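Long-range contacts in Exo-beta-1,3-glucanase (Streptomyces sp. SirexAA-E, PDB 4PEY), which removes glucose units from the non-reducing ends of laminarin and laminarioligosaccharides, yielding glucose and laminaribiose: residues 90-95 with 122-127; 416-421 with 438-443; 273-278 with 296-301; 189-194 with 209-214. The protein carries 1 engineered substitution. All blocks are in the same frame, centred on the assembly; numbering follows the deposited sequence. Where two conformers were deposited one is given.

Contact 1 of 4, residues 90-95 with 122-127. With BGC (beta-D-glucopyranose), chain C.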
loop_
_atom_site.group_PDB
_atom_site.type_symbol
_atom_site.label_atom_id
_atom_site.label_comp_id
_atom_site.label_asym_id
_atom_site.label_seq_id
_atom_site.Cartn_x
_atom_site.Cartn_y
_atom_site.Cartn_z
ATOM N N ASN A 90 -9.680 22.268 12.029
ATOM C CA ASN A 90 -9.582 22.388 13.470
ATOM C C ASN A 90 -10.375 21.221 14.019
ATOM O O ASN A 90 -11.601 21.273 14.159
ATOM C CB ASN A 90 -10.080 23.746 13.943
ATOM C CG ASN A 90 -9.154 24.851 13.511
ATOM O OD1 ASN A 90 -7.930 24.721 13.635
ATOM N ND2 ASN A 90 -9.712 25.915 12.951
ATOM N N GLY A 91 -9.650 20.132 14.250
ATOM C CA GLY A 91 -10.260 18.845 14.502
ATOM C C GLY A 91 -9.380 17.726 13.985
ATOM O O GLY A 91 -8.173 17.908 13.828
ATOM N N ASP A 92 -9.995 16.575 13.703
ATOM C CA ASP A 92 -9.260 15.328 13.553
ATOM C C ASP A 92 -9.703 14.518 12.342
ATOM O O ASP A 92 -10.851 14.620 11.888
ATOM C CB ASP A 92 -9.429 14.451 14.803
ATOM C CG ASP A 92 -8.866 15.092 16.068
ATOM O OD1 ASP A 92 -9.292 16.213 16.437
ATOM O OD2 ASP A 92 -8.005 14.455 16.712
ATOM N N VAL A 93 -8.784 13.703 11.839
ATOM C CA VAL A 93 -9.117 12.625 10.920
ATOM C C VAL A 93 -8.748 11.340 11.661
ATOM O O VAL A 93 -7.572 10.993 11.799
ATOM C CB VAL A 93 -8.372 12.754 9.573
ATOM C CG1 VAL A 93 -8.587 11.522 8.727
ATOM C CG2 VAL A 93 -8.857 13.991 8.822
ATOM N N THR A 94 -9.770 10.669 12.178
ATOM C CA THR A 94 -9.592 9.618 13.172
ATOM C C THR A 94 -9.838 8.214 12.648
ATOM O O THR A 94 -10.871 7.959 12.027
ATOM C CB THR A 94 -10.546 9.855 14.359
ATOM O OG1 THR A 94 -10.229 11.112 14.972
ATOM C CG2 THR A 94 -10.456 8.724 15.397
ATOM N N VAL A 95 -8.899 7.307 12.906
ATOM C CA VAL A 95 -9.196 5.882 12.838
ATOM C C VAL A 95 -8.899 5.247 14.198
ATOM O O VAL A 95 -7.800 5.408 14.747
ATOM C CB VAL A 95 -8.393 5.160 11.730
ATOM C CG1 VAL A 95 -8.673 3.662 11.752
ATOM C CG2 VAL A 95 -8.731 5.729 10.353
ATOM N N GLY A 122 -4.467 17.836 20.809
ATOM C CA GLY A 122 -3.065 17.984 20.471
ATOM C C GLY A 122 -2.487 16.802 19.710
ATOM O O GLY A 122 -1.362 16.879 19.203
ATOM N N THR A 123 -3.249 15.711 19.621
ATOM C CA THR A 123 -2.771 14.497 18.960
ATOM C C THR A 123 -3.847 13.878 18.086
ATOM O O THR A 123 -4.957 13.621 18.548
ATOM C CB THR A 123 -2.290 13.447 19.993
ATOM O OG1 THR A 123 -1.232 14.006 20.782
ATOM C CG2 THR A 123 -1.778 12.194 19.301
ATOM N N ASN A 124 -3.515 13.636 16.820
ATOM C CA ASN A 124 -4.420 12.945 15.910
ATOM C C ASN A 124 -4.197 11.441 15.996
ATOM O O ASN A 124 -3.052 11.004 16.019
ATOM C CB ASN A 124 -4.201 13.419 14.468
ATOM C CG ASN A 124 -5.321 13.002 13.547
ATOM O OD1 ASN A 124 -6.359 13.660 13.491
ATOM N ND2 ASN A 124 -5.123 11.902 12.821
ATOM N N ARG A 125 -5.270 10.647 16.028
ATOM C CA ARG A 125 -5.128 9.192 16.071
ATOM C C ARG A 125 -5.447 8.556 14.723
ATOM O O ARG A 125 -6.572 8.679 14.213
ATOM C CB ARG A 125 -6.026 8.572 17.147
ATOM C CG ARG A 125 -5.809 7.063 17.296
ATOM C CD ARG A 125 -6.916 6.388 18.095
ATOM N NE ARG A 125 -7.203 7.094 19.339
ATOM C CZ ARG A 125 -6.498 6.960 20.458
ATOM N NH1 ARG A 125 -6.840 7.644 21.541
ATOM N NH2 ARG A 125 -5.451 6.145 20.493
ATOM N N TRP A 126 -4.456 7.867 14.157
ATOM C CA TRP A 126 -4.593 7.153 12.877
ATOM C C TRP A 126 -4.203 5.690 13.115
ATOM O O TRP A 126 -3.111 5.246 12.743
ATOM C CB TRP A 126 -3.724 7.821 11.795
ATOM C CG TRP A 126 -3.842 7.284 10.380
ATOM C CD1 TRP A 126 -2.912 6.538 9.707
ATOM C CD2 TRP A 126 -4.931 7.485 9.464
ATOM N NE1 TRP A 126 -3.356 6.253 8.440
ATOM C CE2 TRP A 126 -4.593 6.818 8.263
ATOM C CE3 TRP A 126 -6.157 8.155 9.543
ATOM C CZ2 TRP A 126 -5.441 6.802 7.149
ATOM C CZ3 TRP A 126 -6.996 8.144 8.431
ATOM C CH2 TRP A 126 -6.634 7.464 7.253
ATOM N N ALA A 127 -5.093 4.949 13.771
ATOM C CA ALA A 127 -4.772 3.600 14.237
ATOM C C ALA A 127 -5.166 2.556 13.203
ATOM O O ALA A 127 -6.203 1.894 13.317
ATOM C CB ALA A 127 -5.456 3.326 15.568
HETATM C C2 BGC C . -10.076 10.033 18.865
HETATM C C3 BGC C . -9.177 11.004 19.622
HETATM C C4 BGC C . -9.754 12.421 19.609
HETATM C C5 BGC C . -11.229 12.411 20.002
HETATM C C6 BGC C . -11.869 13.780 19.806
HETATM C C1 BGC C . -11.503 10.153 19.382
HETATM O O2 BGC C . -9.609 8.703 19.021
HETATM O O3 BGC C . -7.897 10.991 19.038
HETATM O O4 BGC C . -9.040 13.240 20.514
HETATM O O5 BGC C . -11.943 11.483 19.214
HETATM O O6 BGC C . -13.054 13.871 20.564
HETATM O O HOH W 1 -7.892 11.803 16.430
HETATM O O HOH W 2 -7.404 14.911 19.203
#

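Contact 2 of 4, residues 416-421 with 438-443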
loop_
_atom_site.group_PDB
_atom_site.type_symbol
_atom_site.label_atom_id
_atom_site.label_comp_id
_atom_site.label_asym_id
_atom_site.label_seq_id
_atom_site.Cartn_x
_atom_site.Cartn_y
_atom_site.Cartn_z
ATOM N N ARG A 416 -7.088 -20.227 -3.054
ATOM C CA ARG A 416 -5.700 -20.472 -3.410
ATOM C C ARG A 416 -5.123 -19.333 -4.246
ATOM O O ARG A 416 -5.759 -18.876 -5.207
ATOM C CB ARG A 416 -5.579 -21.784 -4.180
ATOM C CG ARG A 416 -4.179 -22.055 -4.682
ATOM C CD ARG A 416 -4.110 -23.359 -5.445
ATOM N NE ARG A 416 -2.772 -23.586 -5.964
ATOM C CZ ARG A 416 -2.432 -24.628 -6.712
ATOM N NH1 ARG A 416 -1.183 -24.757 -7.146
ATOM N NH2 ARG A 416 -3.345 -25.540 -7.025
ATOM N N ALA A 417 -3.932 -18.882 -3.876
ATOM C CA ALA A 417 -3.195 -17.880 -4.639
ATOM C C ALA A 417 -1.714 -18.158 -4.399
ATOM O O ALA A 417 -1.192 -17.860 -3.323
ATOM C CB ALA A 417 -3.585 -16.453 -4.218
ATOM N N ASP A 418 -1.056 -18.779 -5.373
ATOM C CA ASP A 418 0.300 -19.275 -5.153
ATOM C C ASP A 418 1.331 -18.160 -4.985
ATOM O O ASP A 418 2.163 -18.223 -4.087
ATOM C CB ASP A 418 0.733 -20.199 -6.298
ATOM C CG ASP A 418 0.184 -21.614 -6.155
ATOM O OD1 ASP A 418 -0.356 -21.952 -5.077
ATOM O OD2 ASP A 418 0.318 -22.400 -7.119
ATOM N N TYR A 419 1.286 -17.148 -5.847
ATOM C CA TYR A 419 2.362 -16.155 -5.910
ATOM C C TYR A 419 1.811 -14.736 -5.785
ATOM O O TYR A 419 0.833 -14.378 -6.448
ATOM C CB TYR A 419 3.139 -16.291 -7.221
ATOM C CG TYR A 419 3.618 -17.698 -7.513
ATOM C CD1 TYR A 419 4.680 -18.251 -6.811
ATOM C CD2 TYR A 419 3.007 -18.468 -8.491
ATOM C CE1 TYR A 419 5.127 -19.543 -7.075
ATOM C CE2 TYR A 419 3.445 -19.756 -8.767
ATOM C CZ TYR A 419 4.507 -20.288 -8.062
ATOM O OH TYR A 419 4.929 -21.564 -8.338
ATOM N N GLY A 420 2.444 -13.924 -4.944
ATOM C CA GLY A 420 1.992 -12.557 -4.741
ATOM C C GLY A 420 2.534 -11.610 -5.794
ATOM O O GLY A 420 1.828 -11.230 -6.724
ATOM N N VAL A 421 3.806 -11.242 -5.653
ATOM C CA VAL A 421 4.468 -10.330 -6.578
ATOM C C VAL A 421 5.668 -11.020 -7.210
ATOM O O VAL A 421 6.453 -11.675 -6.516
ATOM C CB VAL A 421 4.936 -9.038 -5.863
ATOM C CG1 VAL A 421 5.659 -8.098 -6.831
ATOM C CG2 VAL A 421 3.754 -8.329 -5.191
ATOM N N PHE A 438 0.265 -15.989 0.767
ATOM C CA PHE A 438 0.225 -16.772 -0.471
ATOM C C PHE A 438 0.639 -18.230 -0.249
ATOM O O PHE A 438 1.370 -18.544 0.702
ATOM C CB PHE A 438 1.071 -16.066 -1.538
ATOM C CG PHE A 438 0.426 -14.802 -1.979
ATOM C CD1 PHE A 438 -0.459 -14.802 -3.050
ATOM C CD2 PHE A 438 0.575 -13.639 -1.231
ATOM C CE1 PHE A 438 -1.133 -13.650 -3.405
ATOM C CE2 PHE A 438 -0.105 -12.489 -1.571
ATOM C CZ PHE A 438 -0.967 -12.492 -2.659
ATOM N N ASN A 439 0.121 -19.129 -1.083
ATOM C CA ASN A 439 0.382 -20.556 -0.872
ATOM C C ASN A 439 1.846 -20.914 -1.132
ATOM O O ASN A 439 2.360 -21.869 -0.545
ATOM C CB ASN A 439 -0.526 -21.440 -1.751
ATOM C CG ASN A 439 -2.009 -21.274 -1.442
ATOM O OD1 ASN A 439 -2.574 -20.196 -1.621
ATOM N ND2 ASN A 439 -2.659 -22.362 -1.028
ATOM N N LYS A 440 2.509 -20.159 -2.009
ATOM C CA LYS A 440 3.923 -20.385 -2.305
ATOM C C LYS A 440 4.738 -19.112 -2.025
ATOM O O LYS A 440 4.647 -18.577 -0.919
ATOM C CB LYS A 440 4.082 -20.895 -3.741
ATOM C CG LYS A 440 3.319 -22.214 -3.938
ATOM C CD LYS A 440 3.612 -22.892 -5.257
ATOM C CE LYS A 440 2.840 -24.209 -5.356
ATOM N NZ LYS A 440 3.212 -25.161 -4.264
ATOM N N TYR A 441 5.543 -18.640 -2.978
ATOM C CA TYR A 441 6.372 -17.456 -2.735
ATOM C C TYR A 441 5.547 -16.175 -2.726
ATOM O O TYR A 441 4.965 -15.802 -3.750
ATOM C CB TYR A 441 7.463 -17.296 -3.804
ATOM C CG TYR A 441 8.494 -18.393 -3.889
ATOM C CD1 TYR A 441 9.353 -18.657 -2.830
ATOM C CD2 TYR A 441 8.646 -19.132 -5.054
ATOM C CE1 TYR A 441 10.319 -19.650 -2.920
ATOM C CE2 TYR A 441 9.607 -20.115 -5.157
ATOM C CZ TYR A 441 10.439 -20.375 -4.084
ATOM O OH TYR A 441 11.398 -21.359 -4.192
ATOM N N ASP A 442 5.531 -15.463 -1.603
ATOM C CA ASP A 442 4.817 -14.189 -1.571
ATOM C C ASP A 442 5.459 -13.186 -2.529
ATOM O O ASP A 442 4.756 -12.554 -3.312
ATOM C CB ASP A 442 4.762 -13.645 -0.147
ATOM C CG ASP A 442 4.268 -14.681 0.838
ATOM O OD1 ASP A 442 5.066 -15.586 1.172
ATOM O OD2 ASP A 442 3.088 -14.609 1.268
ATOM N N VAL A 443 6.783 -13.053 -2.472
ATOM C CA VAL A 443 7.520 -12.207 -3.407
ATOM C C VAL A 443 8.665 -13.000 -4.021
ATOM O O VAL A 443 9.407 -13.683 -3.304
ATOM C CB VAL A 443 8.090 -10.933 -2.715
ATOM C CG1 VAL A 443 8.997 -10.144 -3.667
ATOM C CG2 VAL A 443 6.954 -10.049 -2.211
HETATM O O HOH W 3 5.788 -14.505 -6.122
#

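Contact 3 of 4, residues 273-278 with 296-301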
loop_
_atom_site.group_PDB
_atom_site.type_symbol
_atom_site.label_atom_id
_atom_site.label_comp_id
_atom_site.label_asym_id
_atom_site.label_seq_id
_atom_site.Cartn_x
_atom_site.Cartn_y
_atom_site.Cartn_z
ATOM N N GLU A 273 -14.120 -2.099 -22.550
ATOM C CA GLU A 273 -14.042 -1.604 -23.921
ATOM C C GLU A 273 -14.041 -0.074 -23.958
ATOM O O GLU A 273 -13.238 0.538 -24.664
ATOM C CB GLU A 273 -15.201 -2.144 -24.764
ATOM C CG GLU A 273 -15.085 -1.817 -26.250
ATOM C CD GLU A 273 -16.222 -2.407 -27.072
ATOM O OE1 GLU A 273 -16.587 -3.577 -26.825
ATOM O OE2 GLU A 273 -16.746 -1.704 -27.966
ATOM N N THR A 274 -14.939 0.548 -23.201
ATOM C CA THR A 274 -15.016 2.008 -23.197
ATOM C C THR A 274 -13.799 2.613 -22.499
ATOM O O THR A 274 -13.214 3.582 -22.984
ATOM C CB THR A 274 -16.304 2.511 -22.521
ATOM O OG1 THR A 274 -17.442 2.048 -23.258
ATOM C CG2 THR A 274 -16.333 4.027 -22.488
ATOM N N ILE A 275 -13.416 2.037 -21.366
ATOM C CA ILE A 275 -12.238 2.500 -20.643
ATOM C C ILE A 275 -11.001 2.434 -21.546
ATOM O O ILE A 275 -10.199 3.381 -21.608
ATOM C CB ILE A 275 -12.012 1.663 -19.365
ATOM C CG1 ILE A 275 -13.115 1.957 -18.340
ATOM C CG2 ILE A 275 -10.633 1.936 -18.769
ATOM C CD1 ILE A 275 -13.227 0.915 -17.245
ATOM N N ASN A 276 -10.862 1.329 -22.273
ATOM C CA ASN A 276 -9.714 1.167 -23.155
ATOM C C ASN A 276 -9.734 2.143 -24.324
ATOM O O ASN A 276 -8.688 2.676 -24.711
ATOM C CB ASN A 276 -9.633 -0.274 -23.659
ATOM C CG ASN A 276 -9.192 -1.237 -22.568
ATOM O OD1 ASN A 276 -8.691 -0.818 -21.517
ATOM N ND2 ASN A 276 -9.371 -2.527 -22.807
ATOM N N ALA A 277 -10.923 2.386 -24.873
ATOM C CA ALA A 277 -11.086 3.368 -25.943
ATOM C C ALA A 277 -10.681 4.763 -25.469
ATOM O O ALA A 277 -10.071 5.526 -26.218
ATOM C CB ALA A 277 -12.522 3.375 -26.447
ATOM N N ALA A 278 -11.019 5.088 -24.223
ATOM C CA ALA A 278 -10.672 6.389 -23.658
ATOM C C ALA A 278 -9.160 6.600 -23.653
ATOM O O ALA A 278 -8.670 7.654 -24.061
ATOM C CB ALA A 278 -11.235 6.529 -22.245
ATOM N N GLN A 296 -12.679 -8.004 -19.823
ATOM C CA GLN A 296 -11.385 -8.045 -20.500
ATOM C C GLN A 296 -10.447 -7.100 -19.758
ATOM O O GLN A 296 -10.908 -6.224 -19.025
ATOM C CB GLN A 296 -11.509 -7.646 -21.974
ATOM C CG GLN A 296 -11.947 -6.211 -22.173
ATOM C CD GLN A 296 -12.082 -5.828 -23.635
ATOM O OE1 GLN A 296 -11.087 -5.570 -24.314
ATOM N NE2 GLN A 296 -13.317 -5.788 -24.125
ATOM N N PRO A 297 -9.125 -7.272 -19.936
ATOM C CA PRO A 297 -8.219 -6.385 -19.196
ATOM C C PRO A 297 -8.366 -4.907 -19.552
ATOM O O PRO A 297 -8.609 -4.557 -20.709
ATOM C CB PRO A 297 -6.827 -6.881 -19.607
ATOM C CG PRO A 297 -7.039 -8.297 -20.019
ATOM C CD PRO A 297 -8.393 -8.335 -20.648
ATOM N N ILE A 298 -8.232 -4.053 -18.544
ATOM C CA ILE A 298 -8.001 -2.641 -18.779
ATOM C C ILE A 298 -6.572 -2.506 -19.282
ATOM O O ILE A 298 -5.631 -2.965 -18.629
ATOM C CB ILE A 298 -8.220 -1.802 -17.498
ATOM C CG1 ILE A 298 -9.698 -1.834 -17.101
ATOM C CG2 ILE A 298 -7.716 -0.371 -17.686
ATOM C CD1 ILE A 298 -9.946 -1.422 -15.658
ATOM N N GLU A 299 -6.418 -1.904 -20.457
ATOM C CA GLU A 299 -5.115 -1.781 -21.094
ATOM C C GLU A 299 -4.668 -0.331 -21.135
ATOM O O GLU A 299 -5.341 0.524 -21.713
ATOM C CB GLU A 299 -5.150 -2.367 -22.511
ATOM C CG GLU A 299 -5.560 -3.826 -22.523
ATOM C CD GLU A 299 -5.220 -4.530 -23.809
ATOM O OE1 GLU A 299 -4.763 -3.854 -24.754
ATOM O OE2 GLU A 299 -5.415 -5.763 -23.869
ATOM N N ILE A 300 -3.531 -0.058 -20.505
ATOM C CA ILE A 300 -2.949 1.277 -20.524
ATOM C C ILE A 300 -1.641 1.218 -21.307
ATOM O O ILE A 300 -0.607 0.812 -20.774
ATOM C CB ILE A 300 -2.707 1.805 -19.096
ATOM C CG1 ILE A 300 -4.022 1.827 -18.312
ATOM C CG2 ILE A 300 -2.072 3.201 -19.126
ATOM C CD1 ILE A 300 -3.861 2.247 -16.874
ATOM N N ASP A 301 -1.703 1.590 -22.584
ATOM C CA ASP A 301 -0.547 1.485 -23.476
ATOM C C ASP A 301 -0.219 2.832 -24.115
ATOM O O ASP A 301 0.187 2.915 -25.281
ATOM C CB ASP A 301 -0.787 0.430 -24.560
ATOM C CG ASP A 301 0.503 -0.040 -25.203
ATOM O OD1 ASP A 301 1.566 0.093 -24.557
ATOM O OD2 ASP A 301 0.464 -0.527 -26.353
HETATM O O HOH W 4 -15.631 -4.839 -22.322
HETATM O O HOH W 5 -6.342 1.160 -24.204
HETATM O O HOH W 6 -10.562 -2.971 -25.781
#

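Contact 4 of 4, residues 189-194 with 209-214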
loop_
_atom_site.group_PDB
_atom_site.type_symbol
_atom_site.label_atom_id
_atom_site.label_comp_id
_atom_site.label_asym_id
_atom_site.label_seq_id
_atom_site.Cartn_x
_atom_site.Cartn_y
_atom_site.Cartn_z
ATOM N N VAL A 189 8.858 -1.327 17.627
ATOM C CA VAL A 189 8.454 -2.627 18.154
ATOM C C VAL A 189 9.226 -3.740 17.436
ATOM O O VAL A 189 10.163 -4.295 18.017
ATOM C CB VAL A 189 6.928 -2.812 18.038
ATOM C CG1 VAL A 189 6.498 -4.201 18.510
ATOM C CG2 VAL A 189 6.236 -1.730 18.868
ATOM N N TRP A 190 8.875 -4.041 16.181
ATOM C CA TRP A 190 9.634 -5.041 15.412
ATOM C C TRP A 190 10.425 -4.462 14.238
ATOM O O TRP A 190 11.524 -4.939 13.943
ATOM C CB TRP A 190 8.716 -6.139 14.860
ATOM C CG TRP A 190 7.994 -6.948 15.903
ATOM C CD1 TRP A 190 8.285 -7.044 17.234
ATOM C CD2 TRP A 190 6.828 -7.743 15.686
ATOM N NE1 TRP A 190 7.374 -7.866 17.858
ATOM C CE2 TRP A 190 6.472 -8.314 16.927
ATOM C CE3 TRP A 190 6.064 -8.048 14.556
ATOM C CZ2 TRP A 190 5.368 -9.150 17.074
ATOM C CZ3 TRP A 190 4.974 -8.881 14.699
ATOM C CH2 TRP A 190 4.634 -9.425 15.952
ATOM N N ASN A 191 9.874 -3.455 13.558
ATOM C CA ASN A 191 10.506 -2.962 12.333
ATOM C C ASN A 191 9.986 -1.596 11.934
ATOM O O ASN A 191 8.997 -1.502 11.207
ATOM C CB ASN A 191 10.283 -3.953 11.180
ATOM C CG ASN A 191 10.769 -3.419 9.830
ATOM O OD1 ASN A 191 11.636 -2.549 9.763
ATOM N ND2 ASN A 191 10.185 -3.934 8.747
ATOM N N MET A 192 10.608 -0.545 12.408
ATOM C CA MET A 192 10.313 0.793 11.965
ATOM C C MET A 192 11.374 1.292 10.993
ATOM O O MET A 192 12.521 1.432 11.342
ATOM C CB MET A 192 10.197 1.755 13.159
ATOM C CG MET A 192 8.896 1.741 13.956
ATOM S SD MET A 192 8.187 0.112 14.405
ATOM C CE MET A 192 6.631 0.627 15.123
ATOM N N THR A 193 10.966 1.481 9.757
ATOM C CA THR A 193 11.880 1.858 8.686
ATOM C C THR A 193 11.578 3.279 8.183
ATOM O O THR A 193 10.409 3.690 8.074
ATOM C CB THR A 193 11.810 0.832 7.518
ATOM O OG1 THR A 193 12.279 -0.440 7.978
ATOM C CG2 THR A 193 12.651 1.264 6.316
ATOM N N PHE A 194 12.646 4.021 7.897
ATOM C CA PHE A 194 12.585 5.416 7.465
ATOM C C PHE A 194 13.482 5.611 6.248
ATOM O O PHE A 194 14.629 5.159 6.258
ATOM C CB PHE A 194 13.062 6.353 8.581
ATOM C CG PHE A 194 12.448 6.074 9.927
ATOM C CD1 PHE A 194 12.987 5.103 10.767
ATOM C CD2 PHE A 194 11.337 6.787 10.361
ATOM C CE1 PHE A 194 12.420 4.842 12.006
ATOM C CE2 PHE A 194 10.767 6.532 11.610
ATOM C CZ PHE A 194 11.306 5.560 12.431
ATOM N N PRO A 209 14.441 -1.252 16.990
ATOM C CA PRO A 209 14.521 -1.776 15.618
ATOM C C PRO A 209 14.281 -0.689 14.566
ATOM O O PRO A 209 13.286 -0.722 13.829
ATOM C CB PRO A 209 13.419 -2.837 15.588
ATOM C CG PRO A 209 12.403 -2.336 16.589
ATOM C CD PRO A 209 13.229 -1.706 17.694
ATOM N N TYR A 210 15.214 0.257 14.499
ATOM C CA TYR A 210 15.142 1.367 13.552
ATOM C C TYR A 210 16.081 1.154 12.359
ATOM O O TYR A 210 17.309 1.060 12.520
ATOM C CB TYR A 210 15.505 2.683 14.241
ATOM C CG TYR A 210 14.545 3.157 15.312
ATOM C CD1 TYR A 210 13.180 2.921 15.221
ATOM C CD2 TYR A 210 15.017 3.864 16.414
ATOM C CE1 TYR A 210 12.307 3.383 16.209
ATOM C CE2 TYR A 210 14.163 4.322 17.396
ATOM C CZ TYR A 210 12.808 4.082 17.289
ATOM O OH TYR A 210 11.970 4.555 18.276
ATOM N N THR A 211 15.493 1.106 11.170
ATOM C CA THR A 211 16.230 1.039 9.915
ATOM C C THR A 211 16.092 2.401 9.261
ATOM O O THR A 211 14.996 2.780 8.872
ATOM C CB THR A 211 15.674 -0.057 8.982
ATOM O OG1 THR A 211 15.830 -1.336 9.609
ATOM C CG2 THR A 211 16.392 -0.054 7.627
ATOM N N THR A 212 17.191 3.141 9.156
ATOM C CA THR A 212 17.115 4.538 8.748
ATOM C C THR A 212 18.042 4.843 7.580
ATOM O O THR A 212 19.265 4.711 7.693
ATOM C CB THR A 212 17.457 5.470 9.929
ATOM O OG1 THR A 212 16.578 5.178 11.024
ATOM C CG2 THR A 212 17.322 6.933 9.527
ATOM N N LEU A 213 17.441 5.266 6.473
ATOM C CA LEU A 213 18.165 5.679 5.277
ATOM C C LEU A 213 18.041 7.193 5.118
ATOM O O LEU A 213 16.947 7.744 5.237
ATOM C CB LEU A 213 17.624 4.959 4.038
ATOM C CG LEU A 213 17.828 3.446 3.889
ATOM C CD1 LEU A 213 17.112 2.625 4.952
ATOM C CD2 LEU A 213 17.335 3.012 2.529
ATOM N N GLU A 214 19.157 7.867 4.851
ATOM C CA GLU A 214 19.160 9.326 4.757
ATOM C C GLU A 214 18.243 9.848 3.643
ATOM O O GLU A 214 17.566 10.868 3.811
ATOM C CB GLU A 214 20.590 9.824 4.541
ATOM C CG GLU A 214 20.730 11.338 4.416
ATOM C CD GLU A 214 20.693 12.055 5.757
ATOM O OE1 GLU A 214 20.676 11.372 6.802
ATOM O OE2 GLU A 214 20.690 13.310 5.761
HETATM O O HOH W 7 13.785 -1.884 11.205
#

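Contact 1 of 4, residues 90-95 with 122-127
N124 turns its flat amide against the backbone of V93 and bonds to both sides of that one residue. OD1 of N124 takes the N-H of V93 at 2.9 Å, in the amide's own carbonyl plane and on a lone pair, while ND2 of N124 gives a proton to V93 O at 2.8 Å, the donor tilted 31° from that carbonyl's plane. CG lies trans to the backbone N (chi1 -166°), which carries the amide across to the neighbouring strand; asparagine suits the place because it offers a donor and an acceptor together, as a peptide group does. The contact joins successive coils of a right-handed parallel beta-helix, two of which make up GH55 enzymes. Further on the backbones bond directly, V95 N to R125 O at 3.0 Å and A127 N to V95 O at 2.9 Å. W126 crosses V95 at a slant, its CZ3 3.5 Å from V95 CG2, and lies alongside V93, whose CG1 also meets the indole.

On the sugar side, R125, in one of its two conformers, brings NE to O2 of the glucose at 2.9 Å, in the guanidinium plane and nearly straight (167°). One water donates to D92 OD2 and T94 OG1, accepts from R125 N and bonds glucose O3. D92 holds V120 N through OD1, and T94 OG1 also bonds N68.

Contact 2 of 4, residues 416-421 with 438-443
The F438 ring has CA of G420 on one face, 3.5 Å from the ring centroid and 8° off its normal, a close CH-pi contact. A417 O and, from its own segment, D442 OD2 lie at the ring's edge. Glycine suits position 420 because a beta-carbon would run into D442 O. The Y419 ring carries CB of D418 over one face and has Y441 O near its plane.

N439 supports the backbone of A417 twice, accepting from A417 N through OD1 at 2.9 Å and donating its backbone N-H to A417 O. A417 N approaches OD1 from above the carbonyl plane, 44° out of it, a position set by CG lying trans to the N439 carbonyl carbon (chi1 -62°). K440 N donates to D418 O at 2.9 Å, on a lone pair, and the lysine's aliphatic chain runs beside D418 while NZ bonds Y477. Within its own segment the D418 carboxylate is held side-on by one of two conformers of R416: NE comes to OD1 from above the carboxylate plane, and NH1 meets the syn lone pair of OD2 at 2.8 Å in a salt bridge.

V421 N bonds D442 O at 2.8 Å, and there V421 and V443 pair in parallel, as successive coils of a beta-helix do. Strands 419-423 and 443-445 are neighbours in a parallel sheet; V421 and V443 pack on strand 429-436, and F438 on strand 399-403.

Contact 3 of 4, residues 273-278 with 296-301
E273 meets Q296 through a water that accepts from both E273 N and Q296 NE2, the glutamine amide being near this first turn of the helix. Two residues on, I275 points at the strand and sets CG2 against CG2 of I298 at 3.9 Å; branched aliphatic chains fill this buried side well. N276 is the main link. Its amide works with both ends: OD1 accepts E299 N at 2.7 Å, the donor standing 38° above the carbonyl plane, and ND2 donates to P297 O at 3.0 Å, almost straight (178°) and in the plane of both groups. With CG trans to the carbonyl carbon (chi1 -72°), the amide projects toward the strand, and asparagine supplies the donor and acceptor that P297 and E299, either side of I298, require. Another water joins N276 O to E299 O.

The axes of helix segment 273-278 and strand 298-300 lie 7.6 Å apart and nearly parallel. I275 also packs on strands 263-266 and 284-287, early strands of the second beta-helix domain, while strand 298-300 is an outermost strand of its parallel sheet, beside strand 324-326.

Contact 4 of 4, residues 189-194 with 209-214
P209 O takes M192 N at 3.0 Å and a water at 2.9 Å, which also bonds N191 OD1 and T211 OG1; T211 OG1 is bonded to D524 as well. The backbone bonds continue with T211 N to M192 O, F194 N to T211 O at 2.8 Å and L213 N to F194 O at 2.8 Å. Strands 191-194 and 210-213 are parallel, 9° apart, as neighbouring coils of a parallel beta-helix are. P209, with no N-H to offer, lays CB and CG against the carbonyl oxygens of W190 and V189 where the strand begins; the W190 side chain lies beside substrate-binding Q173.

On one face F194, its CG trans to the carbonyl carbon (chi1 -48°), directs its ring edge at the face of Y210, offset, the planes 72° apart; CB of M192 lies at the tyrosine's own edge. The other face holds like on like: T193 and T211 lie alongside, T193 OG1 3.6 Å from T211 CB. T193 OG1 donates to N191 OD1 at 2.8 Å.

The four contacts follow one another along the chain, contact 1, contact 4, contact 3 and then contact 2. Contacts 1 and 4 belong to the first half, their centres 24 Å apart; contacts 3 and 2 reach the same parallel sheet of the second half, 27 Å apart between centres. Contact 1 lines a glycan pocket separate from the active site. Contacts 4 and 2 approach the active site from different halves: the W190 side chain is about 4 Å from a bound glucose and about 8 Å from that of A458, the engineered replacement at the inferred proton donor, and the N439 side chain about 3 Å from that of substrate-binding R403. Contact 3 is remote from both pockets.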